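Local coordinates for XRE family transcriptional regulator (Pseudomonas putida, PDB 6F8H), which acts as the antitoxin GraA, a HigA-like partner of the toxin GraT, and probably binds DNA through its helix-turn-helix domain, at residues P14-E19 with L51-G56; L40-P45 with A62-I67. One frame throughout, in Å; residues are numbered along the deposited sequence.

Both contacts tie the helix-turn-helix bundle together: interaction 1 joins the end of helix 44-51 and the loop after it to the start of helix 17-29, whereas interaction 2 sets the end of helix 33-40 and the turn after it against helix 59-69. Their centres lie about 15 Å apart and they do not touch. Interaction 1 is partly buried, close to the centre of the chain, and relies on a histidine ring, a glutamate and bridging water. Interaction 2 is the more buried by residue, although further from the chain centre; there an arginine grips a backbone carbonyl beside leucine packing, and the second subunit takes part in it.

Interaction 1: residues P14-E19 with L51-G56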
ATOM      1  N   PRO A  14      14.046   6.271  -2.929  1.00 35.64           N
ATOM      2  CA  PRO A  14      12.609   6.163  -2.652  1.00 36.29           C
ATOM      3  C   PRO A  14      11.897   7.490  -2.920  1.00 36.55           C
ATOM      4  O   PRO A  14      12.388   8.532  -2.484  1.00 37.94           O
ATOM      5  CB  PRO A  14      12.557   5.813  -1.161  1.00 37.54           C
ATOM      6  CG  PRO A  14      13.874   5.203  -0.857  1.00 38.32           C
ATOM      7  CD  PRO A  14      14.871   5.832  -1.795  1.00 38.09           C
ATOM      8  N   ILE A  15      10.775   7.453  -3.634  1.00 31.78           N
ATOM      9  CA  ILE A  15       9.999   8.664  -3.886  1.00 31.50           C
ATOM     10  C   ILE A  15       8.703   8.705  -3.070  1.00 28.68           C
ATOM     11  O   ILE A  15       7.748   7.985  -3.362  1.00 28.06           O
ATOM     12  CB  ILE A  15       9.638   8.802  -5.370  1.00 28.76           C
ATOM     13  CG1 ILE A  15      10.896   8.650  -6.228  1.00 35.42           C
ATOM     14  CG2 ILE A  15       8.951  10.134  -5.613  1.00 28.36           C
ATOM     15  CD1 ILE A  15      11.962   9.717  -5.939  1.00 30.39           C
ATOM     16  N   HIS A  16       8.664   9.551  -2.050  1.00 27.35           N
ATOM     17  CA  HIS A  16       7.438   9.684  -1.273  1.00 30.41           C
ATOM     18  C   HIS A  16       6.331  10.353  -2.111  1.00 26.06           C
ATOM     19  O   HIS A  16       6.587  11.308  -2.840  1.00 25.91           O
ATOM     20  CB  HIS A  16       7.697  10.477   0.007  1.00 27.88           C
ATOM     21  CG  HIS A  16       6.624  10.315   1.034  1.00 29.48           C
ATOM     22  ND1 HIS A  16       5.439  11.018   0.985  1.00 28.87           N
ATOM     23  CD2 HIS A  16       6.549   9.520   2.124  1.00 29.05           C
ATOM     24  CE1 HIS A  16       4.677  10.662   2.004  1.00 28.12           C
ATOM     25  NE2 HIS A  16       5.329   9.761   2.716  1.00 32.90           N
ATOM     26  N   PRO A  17       5.094   9.849  -2.009  1.00 25.50           N
ATOM     27  CA  PRO A  17       3.970  10.473  -2.718  1.00 24.97           C
ATOM     28  C   PRO A  17       3.878  11.967  -2.450  1.00 22.48           C
ATOM     29  O   PRO A  17       3.476  12.724  -3.330  1.00 24.83           O
ATOM     30  CB  PRO A  17       2.742   9.732  -2.156  1.00 24.60           C
ATOM     31  CG  PRO A  17       3.278   8.386  -1.768  1.00 24.24           C
ATOM     32  CD  PRO A  17       4.687   8.634  -1.272  1.00 26.41           C
ATOM     33  N   GLY A  18       4.283  12.396  -1.257  1.00 25.01           N
ATOM     34  CA  GLY A  18       4.253  13.809  -0.918  1.00 22.48           C
ATOM     35  C   GLY A  18       5.201  14.608  -1.801  1.00 24.48           C
ATOM     36  O   GLY A  18       4.959  15.779  -2.108  1.00 26.03           O
ATOM     37  N   GLU A  19       6.289  13.981  -2.223  1.00 25.35           N
ATOM     38  CA  GLU A  19       7.210  14.664  -3.139  1.00 27.08           C
ATOM     39  C   GLU A  19       6.507  14.942  -4.472  1.00 24.26           C
ATOM     40  O   GLU A  19       6.612  16.043  -5.020  1.00 26.48           O
ATOM     41  CB  GLU A  19       8.481  13.838  -3.366  1.00 28.36           C
ATOM     42  CG  GLU A  19       9.427  14.410  -4.439  1.00 29.15           C
ATOM     43  CD  GLU A  19      10.735  13.624  -4.570  1.00 33.06           C
ATOM     44  OE1 GLU A  19      11.380  13.364  -3.542  1.00 34.72           O
ATOM     45  OE2 GLU A  19      11.114  13.261  -5.699  1.00 38.82           O
ATOM     46  N   LEU A  51       2.764  16.380   2.605  1.00 28.64           N
ATOM     47  CA  LEU A  51       3.651  17.312   1.898  1.00 30.29           C
ATOM     48  C   LEU A  51       5.083  17.314   2.455  1.00 33.37           C
ATOM     49  O   LEU A  51       6.047  17.493   1.703  1.00 36.45           O
ATOM     50  CB  LEU A  51       3.074  18.736   1.953  1.00 31.88           C
ATOM     51  CG  LEU A  51       1.809  19.015   1.126  1.00 31.69           C
ATOM     52  CD1 LEU A  51       1.271  20.418   1.379  1.00 28.33           C
ATOM     53  CD2 LEU A  51       2.062  18.807  -0.373  1.00 30.64           C
ATOM     54  N   ARG A  52       5.216  17.128   3.767  1.00 31.92           N
ATOM     55  CA  ARG A  52       6.529  17.048   4.410  1.00 35.98           C
ATOM     56  C   ARG A  52       7.056  15.613   4.376  1.00 35.02           C
ATOM     57  O   ARG A  52       8.135  15.318   4.901  1.00 31.29           O
ATOM     58  CB  ARG A  52       6.463  17.558   5.854  1.00 36.00           C
ATOM     59  CG  ARG A  52       5.606  16.698   6.757  1.00 41.33           C
ATOM     60  CD  ARG A  52       5.408  17.312   8.141  1.00 47.85           C
ATOM     61  NE  ARG A  52       6.438  16.899   9.091  1.00 51.51           N
ATOM     62  CZ  ARG A  52       7.317  17.729   9.646  1.00 57.07           C
ATOM     63  NH1 ARG A  52       7.284  19.024   9.348  1.00 55.29           N
ATOM     64  NH2 ARG A  52       8.223  17.262  10.502  1.00 57.33           N
ATOM     65  N   GLU A  53       6.285  14.734   3.741  1.00 29.22           N
ATOM     66  CA  GLU A  53       6.666  13.337   3.534  1.00 30.00           C
ATOM     67  C   GLU A  53       6.780  12.586   4.840  1.00 31.70           C
ATOM     68  O   GLU A  53       7.559  11.649   4.948  1.00 31.53           O
ATOM     69  CB  GLU A  53       7.982  13.239   2.751  1.00 30.55           C
ATOM     70  CG  GLU A  53       7.914  13.956   1.428  1.00 32.11           C
ATOM     71  CD  GLU A  53       9.241  13.959   0.668  1.00 36.31           C
ATOM     72  OE1 GLU A  53      10.033  12.982   0.782  1.00 30.85           O
ATOM     73  OE2 GLU A  53       9.474  14.952  -0.050  1.00 33.80           O
ATOM     74  N   ARG A  54       5.991  12.999   5.828  1.00 31.73           N
ATOM     75  CA  ARG A  54       5.969  12.324   7.118  1.00 35.30           C
ATOM     76  C   ARG A  54       4.905  11.231   7.175  1.00 39.37           C
ATOM     77  O   ARG A  54       5.148  10.142   7.701  1.00 45.68           O
ATOM     78  CB  ARG A  54       5.727  13.334   8.241  1.00 39.84           C
ATOM     79  CG  ARG A  54       5.532  12.710   9.620  1.00 44.98           C
ATOM     80  N   GLY A  55       3.719  11.522   6.657  1.00 31.63           N
ATOM     81  CA  GLY A  55       2.625  10.569   6.754  1.00 36.01           C
ATOM     82  C   GLY A  55       2.353   9.955   5.397  1.00 37.32           C
ATOM     83  O   GLY A  55       2.573  10.608   4.374  1.00 35.70           O
ATOM     84  N   GLY A  56       1.882   8.708   5.384  1.00 33.37           N
ATOM     85  CA  GLY A  56       1.610   8.017   4.133  1.00 35.01           C
ATOM     86  C   GLY A  56       0.247   8.374   3.572  1.00 29.58           C
ATOM     87  O   GLY A  56      -0.538   9.080   4.207  1.00 24.85           O
TER
HETATM   88  O   HOH W   1      10.718  11.199  -1.451  1.00 31.62           O
HETATM   89  O   HOH W   2      11.637  15.024  -1.405  1.00 36.47           O
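His16 and Glu53 carry most of this contact, CA and CB of Glu53 lying over one face of the histidine ring. Glu53 CA stands 3.7 Å from the centroid of the His16 ring and 12° off its normal, which qualifies as a CH-pi contact over the face. The opposite face is covered by Pro17, whose CD sits 3.3 Å above the plane of the His16 ring near its rim. At the edge, His16 CE1 approaches Gly55 O to 3.2 Å, close to the ring plane. With CG anti to the backbone N (chi1 -163°), the ring folds back beside its own carbonyl, where His16 ND1 accepts a 2.9 Å bond from Gly18 N. The bond is fairly straight, at 161°, and caps helix 17-29, His16 being its N-cap residue. Across from it, Glu53 leaves helix 44-51 with positive phi in a Schellman motif, and in this helix-turn-helix domain the start of one helix is set against the end of another. Gly18, with no side chain, lets the backbones come close: its CA is 4.5 Å from Leu51 CA. The extended Glu53 side chain runs antiparallel to that of His16, so that Glu53 OE2 lies against Glu19 CB. Glu19 OE1 and Glu53 OE2 are 4.3 Å apart, a like-charge approach that is probably eased by salt bridges to Arg13 and Arg22 respectively. Water 2 also joins the two oxygens, donating to Glu19 OE1 and, at 2.6 Å, to Glu53 OE2. Water 1 accepts from His16 N at 2.7 Å and lies near Glu19 OE1 and Glu53 OE1 as well, with more acceptors about it than it has protons. Phe83 of helix 73-99 meets the His16 ring edge-to-face.

Interaction 2: residues L40-P45 with A62-I67; sequences LGVATP and ALRLSI
Arg64 reaches from helix 59-69 to Leu40, the last residue of helix 33-40, and its chain runs along the helix end and the turn that follows. Its CB lies 4.1 Å from Leu40 CD2, and Arg64 CG is 3.9 Å from Leu40 O. Further out, Arg64 CD rests 3.6 Å from Val42 CG1, the two side chains lying antiparallel. The chain stays extended as far as NE, which forms a salt bridge with Asp60, and then chi4 of -84° swings the guanidinium across the chain. This rotation brings Arg64 NH1 to Leu40 O at 2.9 Å, in the carbonyl plane and with an N-H...O angle of 148°. Gly41 O lies over one face of the guanidinium, 3.7 Å from Arg64 NH1. The segment 41-43 is the turn of the helix-turn-helix motif: Gly41, at positive phi, closes helix 33-40 in a Schellman motif, and Ala43 is the N-cap of helix 44-51. A cation at this helix C-terminus would probably be stabilised by the carbonyls there. Beside the polar grip, Leu40 CD2 meets the backbone at Arg64 O (3.6 Å) and the side chain at Leu65 CD2 (4.0 Å), an apolar patch to which Met61 and Val47 add. Arg64 NH1 also hydrogen-bonds Ser99 OG of the second subunit, whose Val100 packs on the same arginine.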
ATOM      1  N   LEU A  40     -10.047  18.634  -0.334  1.00 28.99           N
ATOM      2  CA  LEU A  40     -10.008  17.207   0.007  1.00 28.82           C
ATOM      3  C   LEU A  40     -11.058  16.782   1.027  1.00 29.48           C
ATOM      4  O   LEU A  40     -11.362  15.591   1.152  1.00 29.27           O
ATOM      5  CB  LEU A  40      -8.631  16.826   0.550  1.00 26.67           C
ATOM      6  CG  LEU A  40      -7.460  16.835  -0.440  1.00 25.03           C
ATOM      7  CD1 LEU A  40      -6.126  16.495   0.260  1.00 26.03           C
ATOM      8  CD2 LEU A  40      -7.743  15.864  -1.574  1.00 26.31           C
ATOM      9  N   GLY A  41     -11.601  17.747   1.765  1.00 30.59           N
ATOM     10  CA  GLY A  41     -12.496  17.446   2.873  1.00 29.36           C
ATOM     11  C   GLY A  41     -11.770  16.799   4.051  1.00 31.27           C
ATOM     12  O   GLY A  41     -12.351  15.992   4.760  1.00 28.59           O
ATOM     13  N   VAL A  42     -10.493  17.129   4.237  1.00 30.73           N
ATOM     14  CA  VAL A  42      -9.705  16.622   5.366  1.00 29.99           C
ATOM     15  C   VAL A  42      -9.112  17.777   6.167  1.00 28.86           C
ATOM     16  O   VAL A  42      -9.206  18.937   5.776  1.00 28.73           O
ATOM     17  CB  VAL A  42      -8.527  15.682   4.924  1.00 28.81           C
ATOM     18  CG1 VAL A  42      -9.026  14.565   4.024  1.00 32.60           C
ATOM     19  CG2 VAL A  42      -7.404  16.483   4.231  1.00 26.13           C
ATOM     20  N   ALA A  43      -8.492  17.437   7.290  1.00 30.99           N
ATOM     21  CA  ALA A  43      -7.872  18.422   8.168  1.00 30.94           C
ATOM     22  C   ALA A  43      -6.534  18.855   7.592  1.00 28.78           C
ATOM     23  O   ALA A  43      -5.827  18.045   7.018  1.00 27.02           O
ATOM     24  CB  ALA A  43      -7.689  17.842   9.578  1.00 31.06           C
ATOM     25  N   THR A  44      -6.189  20.126   7.753  1.00 29.18           N
ATOM     26  CA  THR A  44      -4.926  20.625   7.229  1.00 31.12           C
ATOM     27  C   THR A  44      -3.689  19.848   7.716  1.00 32.09           C
ATOM     28  O   THR A  44      -2.796  19.598   6.907  1.00 32.81           O
ATOM     29  CB  THR A  44      -4.751  22.127   7.541  1.00 31.30           C
ATOM     30  OG1 THR A  44      -5.937  22.822   7.158  1.00 34.45           O
ATOM     31  CG2 THR A  44      -3.573  22.720   6.761  1.00 28.98           C
ATOM     32  N   PRO A  45      -3.620  19.468   9.017  1.00 32.80           N
ATOM     33  CA  PRO A  45      -2.437  18.725   9.479  1.00 32.24           C
ATOM     34  C   PRO A  45      -2.159  17.438   8.708  1.00 31.80           C
ATOM     35  O   PRO A  45      -0.990  17.103   8.515  1.00 33.06           O
ATOM     36  CB  PRO A  45      -2.782  18.403  10.942  1.00 32.63           C
ATOM     37  CG  PRO A  45      -3.565  19.578  11.369  1.00 34.86           C
ATOM     38  CD  PRO A  45      -4.455  19.878  10.164  1.00 33.49           C
ATOM     39  N   ALA A  62      -6.286   8.561  -0.990  1.00 21.79           N
ATOM     40  CA  ALA A  62      -6.014   8.373  -2.404  1.00 25.07           C
ATOM     41  C   ALA A  62      -7.278   8.596  -3.257  1.00 25.84           C
ATOM     42  O   ALA A  62      -7.201   9.156  -4.341  1.00 26.89           O
ATOM     43  CB  ALA A  62      -5.462   7.001  -2.639  1.00 26.02           C
ATOM     44  N   LEU A  63      -8.423   8.146  -2.757  1.00 27.34           N
ATOM     45  CA  LEU A  63      -9.710   8.407  -3.400  1.00 27.14           C
ATOM     46  C   LEU A  63     -10.029   9.899  -3.422  1.00 26.42           C
ATOM     47  O   LEU A  63     -10.441  10.443  -4.458  1.00 23.84           O
ATOM     48  CB  LEU A  63     -10.832   7.641  -2.683  1.00 29.10           C
ATOM     49  CG  LEU A  63     -10.807   6.114  -2.822  1.00 30.94           C
ATOM     50  CD1 LEU A  63     -11.952   5.469  -2.092  1.00 34.52           C
ATOM     51  CD2 LEU A  63     -10.850   5.749  -4.296  1.00 38.48           C
ATOM     52  N   ARG A  64      -9.834  10.553  -2.274  1.00 24.41           N
ATOM     53  CA  ARG A  64     -10.028  11.996  -2.157  1.00 23.04           C
ATOM     54  C   ARG A  64      -9.121  12.749  -3.127  1.00 25.09           C
ATOM     55  O   ARG A  64      -9.572  13.657  -3.830  1.00 23.40           O
ATOM     56  CB  ARG A  64      -9.781  12.460  -0.704  1.00 23.91           C
ATOM     57  CG  ARG A  64     -10.826  11.875   0.270  1.00 22.20           C
ATOM     58  CD  ARG A  64     -10.639  12.268   1.734  1.00 28.27           C
ATOM     59  NE  ARG A  64     -11.750  11.749   2.542  1.00 30.82           N
ATOM     60  CZ  ARG A  64     -12.921  12.368   2.689  1.00 31.40           C
ATOM     61  NH1 ARG A  64     -13.128  13.546   2.122  1.00 29.69           N
ATOM     62  NH2 ARG A  64     -13.879  11.819   3.416  1.00 37.16           N
ATOM     63  N   LEU A  65      -7.850  12.359  -3.189  1.00 24.57           N
ATOM     64  CA  LEU A  65      -6.904  13.045  -4.086  1.00 23.20           C
ATOM     65  C   LEU A  65      -7.289  12.879  -5.568  1.00 26.87           C
ATOM     66  O   LEU A  65      -7.196  13.825  -6.365  1.00 26.28           O
ATOM     67  CB  LEU A  65      -5.486  12.521  -3.845  1.00 26.32           C
ATOM     68  CG  LEU A  65      -4.788  13.044  -2.574  1.00 24.71           C
ATOM     69  CD1 LEU A  65      -3.636  12.135  -2.145  1.00 23.28           C
ATOM     70  CD2 LEU A  65      -4.261  14.419  -2.856  1.00 23.27           C
ATOM     71  N   SER A  66      -7.720  11.674  -5.926  1.00 26.78           N
ATOM     72  CA  SER A  66      -8.087  11.378  -7.304  1.00 27.10           C
ATOM     73  C   SER A  66      -9.258  12.253  -7.769  1.00 28.91           C
ATOM     74  O   SER A  66      -9.262  12.758  -8.889  1.00 29.45           O
ATOM     75  CB  SER A  66      -8.449   9.905  -7.450  1.00 26.99           C
ATOM     76  OG  SER A  66      -9.670   9.614  -6.816  1.00 29.18           O
ATOM     77  N   ILE A  67     -10.260  12.424  -6.909  1.00 27.26           N
ATOM     78  CA  ILE A  67     -11.361  13.314  -7.245  1.00 27.51           C
ATOM     79  C   ILE A  67     -10.878  14.750  -7.301  1.00 28.84           C
ATOM     80  O   ILE A  67     -11.133  15.466  -8.263  1.00 28.47           O
ATOM     81  CB  ILE A  67     -12.526  13.205  -6.233  1.00 25.11           C
ATOM     82  CG1 ILE A  67     -13.139  11.815  -6.316  1.00 28.17           C
ATOM     83  CG2 ILE A  67     -13.598  14.227  -6.557  1.00 32.06           C
ATOM     84  CD1 ILE A  67     -14.287  11.623  -5.379  1.00 35.02           C
TER